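PDB 3VWC: serine protease inhibitor 1 from Coprinopsis cinerea, which probably inhibits serine endopeptidases, as a beta-trefoil protein of the peptidase inhibitor I66 family. Local coordinates for residues R32-N40 with V110-V120; M79-T87 with T98-W108. All blocks are in the same frame, centred on the assembly; numbering follows the deposited sequence. Where two conformers were deposited one is given.

Contact 1: residues R32-N40 with V110-V120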
loop_
_atom_site.group_PDB
_atom_site.type_symbol
_atom_site.label_atom_id
_atom_site.label_comp_id
_atom_site.label_asym_id
_atom_site.label_seq_id
_atom_site.Cartn_x
_atom_site.Cartn_y
_atom_site.Cartn_z
ATOM N N ARG A 32 8.569 7.947 -3.448
ATOM C CA ARG A 32 8.518 6.623 -2.802
ATOM C C ARG A 32 7.420 6.572 -1.762
ATOM O O ARG A 32 7.263 7.487 -0.931
ATOM C CB ARG A 32 9.848 6.294 -2.130
ATOM C CG ARG A 32 10.963 5.899 -3.088
ATOM C CD ARG A 32 12.273 5.656 -2.280
ATOM N NE ARG A 32 13.419 5.505 -3.167
ATOM C CZ ARG A 32 14.586 4.926 -2.850
ATOM N NH1 ARG A 32 14.802 4.334 -1.652
ATOM N NH2 ARG A 32 15.507 4.849 -3.793
ATOM N N ILE A 33 6.709 5.442 -1.780
ATOM C CA ILE A 33 5.845 5.105 -0.670
ATOM C C ILE A 33 6.634 4.294 0.325
ATOM O O ILE A 33 7.338 3.382 -0.050
ATOM C CB ILE A 33 4.570 4.336 -1.129
ATOM C CG1 ILE A 33 3.703 5.183 -2.094
ATOM C CG2 ILE A 33 3.759 3.910 0.109
ATOM C CD1 ILE A 33 3.274 6.509 -1.548
ATOM N N ARG A 34 6.607 4.739 1.575
ATOM C CA ARG A 34 7.538 4.200 2.580
ATOM C C ARG A 34 6.823 3.686 3.837
ATOM O O ARG A 34 5.694 4.088 4.154
ATOM C CB ARG A 34 8.576 5.247 2.981
ATOM C CG ARG A 34 9.225 6.003 1.834
ATOM C CD ARG A 34 9.987 7.210 2.415
ATOM N NE ARG A 34 10.543 8.045 1.359
ATOM C CZ ARG A 34 11.794 7.957 0.933
ATOM N NH1 ARG A 34 12.599 7.012 1.417
ATOM N NH2 ARG A 34 12.255 8.808 0.020
ATOM N N VAL A 35 7.541 2.884 4.641
ATOM C CA VAL A 35 7.140 2.781 6.033
ATOM C C VAL A 35 7.676 3.979 6.811
ATOM O O VAL A 35 8.804 4.409 6.581
ATOM C CB VAL A 35 7.552 1.455 6.698
ATOM C CG1 VAL A 35 6.570 0.307 6.293
ATOM C CG2 VAL A 35 8.994 1.120 6.409
ATOM N N LEU A 36 6.815 4.586 7.615
ATOM C CA LEU A 36 7.117 5.916 8.205
ATOM C C LEU A 36 7.475 5.821 9.677
ATOM O O LEU A 36 6.841 5.083 10.401
ATOM C CB LEU A 36 5.896 6.835 8.029
ATOM C CG LEU A 36 5.528 7.056 6.548
ATOM C CD1 LEU A 36 4.222 7.826 6.386
ATOM C CD2 LEU A 36 6.645 7.812 5.800
ATOM N N PRO A 37 8.419 6.670 10.143
ATOM C CA PRO A 37 8.533 6.849 11.592
ATOM C C PRO A 37 7.227 7.362 12.206
ATOM O O PRO A 37 6.496 8.138 11.562
ATOM C CB PRO A 37 9.615 7.936 11.719
ATOM C CG PRO A 37 10.311 8.013 10.390
ATOM C CD PRO A 37 9.207 7.659 9.394
ATOM N N GLU A 38 6.944 6.948 13.442
ATOM C CA GLU A 38 5.856 7.507 14.232
ATOM C C GLU A 38 5.881 9.037 14.248
ATOM O O GLU A 38 4.835 9.680 14.208
ATOM C CB GLU A 38 5.907 6.978 15.668
ATOM C CG GLU A 38 5.358 5.551 15.853
ATOM C CD GLU A 38 3.923 5.356 15.340
ATOM O OE1 GLU A 38 3.747 5.007 14.147
ATOM O OE2 GLU A 38 2.977 5.451 16.155
ATOM N N ASP A 39 7.078 9.612 14.295
ATOM C CA ASP A 39 7.205 11.062 14.389
ATOM C C ASP A 39 7.288 11.768 13.045
ATOM O O ASP A 39 7.574 12.967 12.983
ATOM C CB ASP A 39 8.388 11.449 15.301
ATOM C CG ASP A 39 9.746 11.339 14.603
ATOM O OD1 ASP A 39 9.845 10.734 13.511
ATOM O OD2 ASP A 39 10.736 11.855 15.169
ATOM N N ASN A 40 7.001 11.041 11.972
ATOM C CA ASN A 40 7.073 11.600 10.639
ATOM C C ASN A 40 6.114 10.864 9.698
ATOM O O ASN A 40 6.566 10.203 8.747
ATOM C CB ASN A 40 8.522 11.529 10.125
ATOM C CG ASN A 40 8.711 12.230 8.792
ATOM O OD1 ASN A 40 9.717 12.016 8.102
ATOM N ND2 ASN A 40 7.749 13.071 8.421
ATOM N N VAL A 110 6.068 -5.263 2.545
ATOM C CA VAL A 110 7.048 -4.576 3.417
ATOM C C VAL A 110 7.952 -5.689 3.956
ATOM O O VAL A 110 7.472 -6.587 4.669
ATOM C CB VAL A 110 6.320 -3.870 4.584
ATOM C CG1 VAL A 110 7.359 -3.353 5.661
ATOM C CG2 VAL A 110 5.550 -2.711 4.039
ATOM N N PRO A 111 9.253 -5.696 3.581
ATOM C CA PRO A 111 10.115 -6.778 4.104
ATOM C C PRO A 111 10.147 -6.812 5.630
ATOM O O PRO A 111 10.049 -5.773 6.316
ATOM C CB PRO A 111 11.508 -6.424 3.566
ATOM C CG PRO A 111 11.277 -5.497 2.394
ATOM C CD PRO A 111 9.996 -4.747 2.702
ATOM N N ALA A 112 10.393 -8.008 6.165
ATOM C CA ALA A 112 10.289 -8.170 7.631
ATOM C C ALA A 112 11.324 -7.368 8.350
ATOM O O ALA A 112 11.097 -6.896 9.487
ATOM C CB ALA A 112 10.328 -9.633 8.023
ATOM N N ASP A 113 12.447 -7.143 7.675
ATOM C CA ASP A 113 13.545 -6.348 8.254
ATOM C C ASP A 113 13.499 -4.856 7.835
ATOM O O ASP A 113 14.540 -4.158 7.897
ATOM C CB ASP A 113 14.906 -7.002 7.927
ATOM C CG ASP A 113 15.291 -6.862 6.471
ATOM O OD1 ASP A 113 16.496 -6.943 6.165
ATOM O OD2 ASP A 113 14.381 -6.763 5.643
ATOM N N ALA A 114 12.371 -4.391 7.265
ATOM C CA ALA A 114 12.327 -3.045 6.758
ATOM C C ALA A 114 12.708 -2.039 7.852
ATOM O O ALA A 114 12.349 -2.195 9.032
ATOM C CB ALA A 114 10.914 -2.719 6.240
ATOM N N GLU A 115 13.500 -1.053 7.478
ATOM C CA GLU A 115 13.768 0.079 8.346
ATOM C C GLU A 115 12.774 1.241 8.134
ATOM O O GLU A 115 12.116 1.380 7.068
ATOM C CB GLU A 115 15.181 0.596 8.014
ATOM C CG GLU A 115 16.279 -0.385 8.256
ATOM C CD GLU A 115 17.656 0.256 8.002
ATOM O OE1 GLU A 115 18.434 0.305 8.957
ATOM O OE2 GLU A 115 17.930 0.769 6.892
ATOM N N GLU A 116 12.752 2.163 9.095
ATOM C CA GLU A 116 11.981 3.378 8.906
ATOM C C GLU A 116 12.467 4.113 7.670
ATOM O O GLU A 116 13.674 4.163 7.402
ATOM C CB GLU A 116 12.086 4.266 10.164
ATOM C CG GLU A 116 11.399 3.627 11.328
ATOM C CD GLU A 116 11.387 4.456 12.605
ATOM O OE1 GLU A 116 12.001 5.543 12.621
ATOM O OE2 GLU A 116 10.784 3.978 13.594
ATOM N N LEU A 117 11.493 4.630 6.896
ATOM C CA LEU A 117 11.712 5.318 5.595
ATOM C C LEU A 117 11.972 4.377 4.405
ATOM O O LEU A 117 12.065 4.817 3.257
ATOM C CB LEU A 117 12.776 6.456 5.668
ATOM C CG LEU A 117 12.413 7.587 6.633
ATOM C CD1 LEU A 117 13.586 8.586 6.789
ATOM C CD2 LEU A 117 11.176 8.331 6.172
ATOM N N GLN A 118 12.042 3.074 4.657
ATOM C CA GLN A 118 12.334 2.144 3.575
ATOM C C GLN A 118 11.113 2.058 2.656
ATOM O O GLN A 118 9.971 2.057 3.154
ATOM C CB GLN A 118 12.688 0.767 4.140
ATOM C CG GLN A 118 13.191 -0.174 3.046
ATOM C CD GLN A 118 13.776 -1.455 3.597
ATOM O OE1 GLN A 118 14.383 -1.448 4.693
ATOM N NE2 GLN A 118 13.685 -2.521 2.840
ATOM N N GLN A 119 11.368 1.894 1.344
ATOM C CA GLN A 119 10.272 1.879 0.326
ATOM C C GLN A 119 9.480 0.571 0.332
ATOM O O GLN A 119 10.051 -0.521 0.432
ATOM C CB GLN A 119 10.839 2.134 -1.062
ATOM C CG GLN A 119 9.734 2.360 -2.088
ATOM C CD GLN A 119 10.229 2.853 -3.423
ATOM O OE1 GLN A 119 9.424 3.278 -4.272
ATOM N NE2 GLN A 119 11.523 2.848 -3.617
ATOM N N VAL A 120 8.163 0.690 0.190
ATOM C CA VAL A 120 7.306 -0.477 0.011
ATOM C C VAL A 120 7.590 -1.119 -1.347
ATOM O O VAL A 120 7.860 -0.441 -2.341
ATOM C CB VAL A 120 5.842 -0.018 0.124
ATOM C CG1 VAL A 120 4.878 -1.188 -0.163
ATOM C CG2 VAL A 120 5.567 0.530 1.521
HETATM O O HOH W 1 9.025 5.345 14.662
#
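Val-35 and Leu-117 carry this contact, with Gln-119 next to them. The backbone of Val-35 is gripped twice by the 110-120 loop. Its N-H gives a hydrogen bond to Gln-118 O, with N to O 3.0 Å. Its carbonyl O accepts from Leu-117 N at 2.7 Å, a more bent bond (141° at the hydrogen). In the conformer described, Val-35 CG1 meets CG1 of Val-110 tip to tip at 3.8 Å, while CG2 lies against Glu-115 O. The CB of Leu-117 points away from 32-40. Even so, its CD2 reaches Pro-37 CD at 3.8 Å, the two side chains crossing at about a right angle. Leu-117 O lies in the guanidinium plane of Arg-34, at its edge, and takes a hydrogen bond from NH1 at 2.9 Å. A type II turn from Glu-115 to Gln-118 brings these backbone groups to Val-35 and Arg-34. With CG anti to the backbone N (chi1 -170°), Gln-119 runs out across the aliphatic part of one conformer of Arg-32. Val-120 N donates a hydrogen bond to Ile-33 O. In this beta-trefoil, the loop between strands 107-109 and 121-123 lies on the end of strand 31-35 and the residues after it, with a single beta bridge, Arg-34 with Gln-119.

Contact 2: residues M79-T87 with T98-W108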
loop_
_atom_site.group_PDB
_atom_site.type_symbol
_atom_site.label_atom_id
_atom_site.label_comp_id
_atom_site.label_asym_id
_atom_site.label_seq_id
_atom_site.Cartn_x
_atom_site.Cartn_y
_atom_site.Cartn_z
ATOM N N MET A 79 2.467 7.112 -15.236
ATOM C CA MET A 79 2.666 5.755 -14.732
ATOM C C MET A 79 1.484 4.838 -15.041
ATOM O O MET A 79 0.314 5.203 -14.884
ATOM C CB MET A 79 2.957 5.764 -13.225
ATOM C CG MET A 79 4.200 6.597 -12.861
ATOM S SD MET A 79 4.708 6.344 -11.148
ATOM C CE MET A 79 5.437 4.730 -11.300
ATOM N N GLU A 80 1.827 3.640 -15.480
ATOM C CA GLU A 80 0.833 2.655 -15.829
ATOM C C GLU A 80 0.510 1.809 -14.606
ATOM O O GLU A 80 1.165 1.907 -13.550
ATOM C CB GLU A 80 1.337 1.767 -16.970
ATOM C CG GLU A 80 1.351 2.476 -18.347
ATOM C CD GLU A 80 0.007 3.168 -18.702
ATOM O OE1 GLU A 80 -1.033 2.472 -18.813
ATOM O OE2 GLU A 80 -0.008 4.409 -18.909
ATOM N N ASP A 81 -0.590 1.081 -14.718
ATOM C CA ASP A 81 -0.949 0.081 -13.718
ATOM C C ASP A 81 -1.342 0.678 -12.370
ATOM O O ASP A 81 -0.896 0.190 -11.324
ATOM C CB ASP A 81 0.171 -0.940 -13.577
ATOM C CG ASP A 81 0.643 -1.478 -14.910
ATOM O OD1 ASP A 81 -0.164 -2.070 -15.656
ATOM O OD2 ASP A 81 1.848 -1.403 -15.179
ATOM N N LYS A 82 -2.302 1.601 -12.389
ATOM C CA LYS A 82 -2.767 2.250 -11.192
ATOM C C LYS A 82 -3.931 1.563 -10.481
ATOM O O LYS A 82 -4.403 2.041 -9.487
ATOM C CB LYS A 82 -3.179 3.703 -11.488
ATOM C CG LYS A 82 -2.061 4.529 -12.073
ATOM C CD LYS A 82 -2.413 6.007 -12.038
ATOM C CE LYS A 82 -1.351 6.833 -12.757
ATOM N NZ LYS A 82 -1.931 8.121 -13.225
ATOM N N LYS A 83 -4.400 0.438 -11.009
ATOM C CA LYS A 83 -5.558 -0.236 -10.409
ATOM C C LYS A 83 -5.098 -1.389 -9.506
ATOM O O LYS A 83 -4.200 -2.130 -9.848
ATOM C CB LYS A 83 -6.450 -0.831 -11.530
ATOM C CG LYS A 83 -7.381 0.172 -12.211
ATOM C CD LYS A 83 -8.201 -0.563 -13.315
ATOM C CE LYS A 83 -9.241 0.340 -13.971
ATOM N NZ LYS A 83 -10.384 -0.418 -14.602
ATOM N N TRP A 84 -5.705 -1.451 -8.324
ATOM C CA TRP A 84 -5.365 -2.455 -7.267
ATOM C C TRP A 84 -6.598 -3.243 -6.821
ATOM O O TRP A 84 -7.721 -2.682 -6.726
ATOM C CB TRP A 84 -4.807 -1.721 -6.033
ATOM C CG TRP A 84 -3.571 -0.907 -6.375
ATOM C CD1 TRP A 84 -3.546 0.393 -6.780
ATOM C CD2 TRP A 84 -2.220 -1.381 -6.432
ATOM N NE1 TRP A 84 -2.244 0.778 -7.045
ATOM C CE2 TRP A 84 -1.408 -0.290 -6.836
ATOM C CE3 TRP A 84 -1.609 -2.624 -6.150
ATOM C CZ2 TRP A 84 -0.029 -0.401 -7.016
ATOM C CZ3 TRP A 84 -0.199 -2.738 -6.331
ATOM C CH2 TRP A 84 0.575 -1.600 -6.721
ATOM N N ILE A 85 -6.346 -4.516 -6.533
ATOM C CA ILE A 85 -7.354 -5.431 -5.981
ATOM C C ILE A 85 -7.075 -5.454 -4.474
ATOM O O ILE A 85 -5.951 -5.803 -4.020
ATOM C CB ILE A 85 -7.206 -6.830 -6.612
ATOM C CG1 ILE A 85 -7.365 -6.768 -8.145
ATOM C CG2 ILE A 85 -8.200 -7.866 -5.973
ATOM C CD1 ILE A 85 -8.680 -6.224 -8.651
ATOM N N VAL A 86 -8.051 -4.991 -3.706
ATOM C CA VAL A 86 -7.907 -4.836 -2.277
ATOM C C VAL A 86 -8.822 -5.860 -1.603
ATOM O O VAL A 86 -10.041 -5.806 -1.780
ATOM C CB VAL A 86 -8.188 -3.413 -1.810
ATOM C CG1 VAL A 86 -7.981 -3.287 -0.311
ATOM C CG2 VAL A 86 -7.289 -2.381 -2.583
ATOM N N THR A 87 -8.226 -6.830 -0.900
ATOM C CA THR A 87 -9.039 -7.970 -0.467
ATOM C C THR A 87 -8.942 -8.114 1.050
ATOM O O THR A 87 -7.827 -8.269 1.588
ATOM C CB THR A 87 -8.491 -9.253 -1.106
ATOM O OG1 THR A 87 -8.448 -9.117 -2.549
ATOM C CG2 THR A 87 -9.437 -10.422 -0.812
ATOM N N THR A 98 -4.887 -7.653 1.815
ATOM C CA THR A 98 -3.795 -7.632 0.813
ATOM C C THR A 98 -4.132 -6.617 -0.278
ATOM O O THR A 98 -5.302 -6.264 -0.494
ATOM C CB THR A 98 -3.603 -9.019 0.148
ATOM O OG1 THR A 98 -4.887 -9.470 -0.330
ATOM C CG2 THR A 98 -3.117 -10.017 1.219
ATOM N N VAL A 99 -3.081 -6.131 -0.955
ATOM C CA VAL A 99 -3.236 -5.126 -2.022
ATOM C C VAL A 99 -2.447 -5.644 -3.207
ATOM O O VAL A 99 -1.203 -5.691 -3.149
ATOM C CB VAL A 99 -2.693 -3.732 -1.584
ATOM C CG1 VAL A 99 -2.938 -2.733 -2.698
ATOM C CG2 VAL A 99 -3.358 -3.304 -0.307
ATOM N N VAL A 100 -3.145 -6.085 -4.279
ATOM C CA VAL A 100 -2.506 -6.753 -5.408
ATOM C C VAL A 100 -2.799 -6.013 -6.717
ATOM O O VAL A 100 -3.911 -5.604 -6.970
ATOM C CB VAL A 100 -2.980 -8.233 -5.544
ATOM C CG1 VAL A 100 -2.313 -8.901 -6.742
ATOM C CG2 VAL A 100 -2.538 -8.991 -4.297
ATOM N N ASN A 101 -1.765 -5.739 -7.506
ATOM C CA ASN A 101 -2.017 -4.935 -8.712
ATOM C C ASN A 101 -2.953 -5.714 -9.660
ATOM O O ASN A 101 -2.658 -6.870 -9.980
ATOM C CB ASN A 101 -0.687 -4.585 -9.414
ATOM C CG ASN A 101 -0.843 -3.429 -10.349
ATOM O OD1 ASN A 101 -0.657 -2.251 -9.968
ATOM N ND2 ASN A 101 -1.027 -3.758 -11.616
ATOM N N ALA A 102 -3.941 -5.016 -10.213
ATOM C CA ALA A 102 -4.931 -5.642 -11.108
ATOM C C ALA A 102 -4.343 -6.122 -12.442
ATOM O O ALA A 102 -4.836 -7.105 -13.025
ATOM C CB ALA A 102 -6.081 -4.697 -11.354
ATOM N N SER A 103 -3.321 -5.419 -12.937
ATOM C CA SER A 103 -2.710 -5.768 -14.208
ATOM C C SER A 103 -1.424 -6.582 -14.094
ATOM O O SER A 103 -1.239 -7.562 -14.833
ATOM C CB SER A 103 -2.564 -4.524 -15.088
ATOM O OG SER A 103 -1.777 -3.554 -14.424
ATOM N N THR A 104 -0.555 -6.267 -13.111
ATOM C CA THR A 104 0.719 -6.962 -13.018
ATOM C C THR A 104 0.670 -8.213 -12.137
ATOM O O THR A 104 1.575 -9.042 -12.184
ATOM C CB THR A 104 1.844 -6.056 -12.498
ATOM O OG1 THR A 104 1.592 -5.757 -11.110
ATOM C CG2 THR A 104 1.908 -4.740 -13.279
ATOM N N GLU A 105 -0.344 -8.282 -11.275
ATOM C CA GLU A 105 -0.547 -9.367 -10.338
ATOM C C GLU A 105 0.490 -9.440 -9.217
ATOM O O GLU A 105 0.592 -10.449 -8.511
ATOM C CB GLU A 105 -0.734 -10.722 -11.056
ATOM C CG GLU A 105 -1.838 -10.649 -12.094
ATOM C CD GLU A 105 -2.088 -11.971 -12.776
ATOM O OE1 GLU A 105 -1.255 -12.899 -12.619
ATOM O OE2 GLU A 105 -3.127 -12.070 -13.460
ATOM N N HIS A 106 1.206 -8.326 -9.013
ATOM C CA HIS A 106 2.200 -8.242 -7.942
ATOM C C HIS A 106 1.620 -7.337 -6.875
ATOM O O HIS A 106 0.910 -6.373 -7.170
ATOM C CB HIS A 106 3.476 -7.633 -8.493
ATOM C CG HIS A 106 4.188 -8.516 -9.460
ATOM N ND1 HIS A 106 5.406 -8.183 -10.020
ATOM C CD2 HIS A 106 3.858 -9.728 -9.956
ATOM C CE1 HIS A 106 5.792 -9.158 -10.826
ATOM N NE2 HIS A 106 4.883 -10.120 -10.789
ATOM N N GLY A 107 1.886 -7.648 -5.596
ATOM C CA GLY A 107 1.204 -6.979 -4.503
ATOM C C GLY A 107 2.172 -6.222 -3.578
ATOM O O GLY A 107 3.390 -6.420 -3.659
ATOM N N TRP A 108 1.615 -5.440 -2.654
ATOM C CA TRP A 108 2.437 -4.650 -1.742
ATOM C C TRP A 108 3.153 -5.614 -0.790
ATOM O O TRP A 108 2.497 -6.491 -0.166
ATOM C CB TRP A 108 1.589 -3.693 -0.944
ATOM C CG TRP A 108 0.926 -2.549 -1.678
ATOM C CD1 TRP A 108 0.817 -2.369 -3.040
ATOM C CD2 TRP A 108 0.260 -1.486 -1.059
ATOM N NE1 TRP A 108 0.138 -1.205 -3.292
ATOM C CE2 TRP A 108 -0.258 -0.659 -2.096
ATOM C CE3 TRP A 108 -0.005 -1.148 0.296
ATOM C CZ2 TRP A 108 -1.015 0.490 -1.811
ATOM C CZ3 TRP A 108 -0.749 0.027 0.574
ATOM C CH2 TRP A 108 -1.228 0.837 -0.488
HETATM O O HOH W 2 -3.318 -1.948 -12.603
HETATM O O HOH W 3 -5.819 -8.361 -2.834
#
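Trp-84 has its CG beside the backbone N, and chi2 of 90° sets the indole plane about perpendicular to the CA-CB-CG plane, its two faces turned to Asn-101 and Trp-108. Trp-108 also has CG beside N, but its chi2 of 11° turns the ring so that its edge meets Trp-84. The pair is T-shaped: Trp-108 NE1 lies over one face of Trp-84, 3.4 Å from CZ3, with the planes at 75°. The Asn-101 amide sits over the opposite face, nearly perpendicular to the indole. Trp-84 is therefore clamped on both faces, and its NE1 is hydrogen-bonded to Val-64 O. Val-99 CG1 packs on Trp-84 CE3 at 3.7 Å. The strands pair antiparallel. Ile-85 N to Val-100 O is 2.7 Å, and the return bond from Val-100 N to Ile-85 O is 2.8 Å. Thr-87 and Thr-98 pair in the same way, and a water bridges their hydroxyls and Ile-85 O. Ser-103 OG donates to Asp-81 OD1 at 2.5 Å, from above the carboxylate plane, joining the residues before strand 84-88 to the turn after strand 96-101. These two strands form a beta hairpin of the trefoil, and Trp-108 joins from the next strand. Trp-84 and Val-99 pack on Leu-57, and Trp-84 also on Leu-71.

In the fold
Both contacts are partly buried, and their centres lie 19 Å apart on opposite sides of the chain's centre. Contact 2 pairs neighbouring strands close in sequence, with regular antiparallel bonds. Contact 1 brings together pieces 70 residues apart, and a loop without regular structure supplies one side. Its chemistry is aliphatic and backbone-based, with arginine and glutamate at the solvent side. Contact 2 adds a T-shaped tryptophan pair on its inner face and a serine-aspartate bond at its outer end. Strands 31-35 and 84-88 belong to the same antiparallel sheet. The two contacts meet where Val-120 packs on Trp-108, and Leu-71 of strand 70-73 touches both residues.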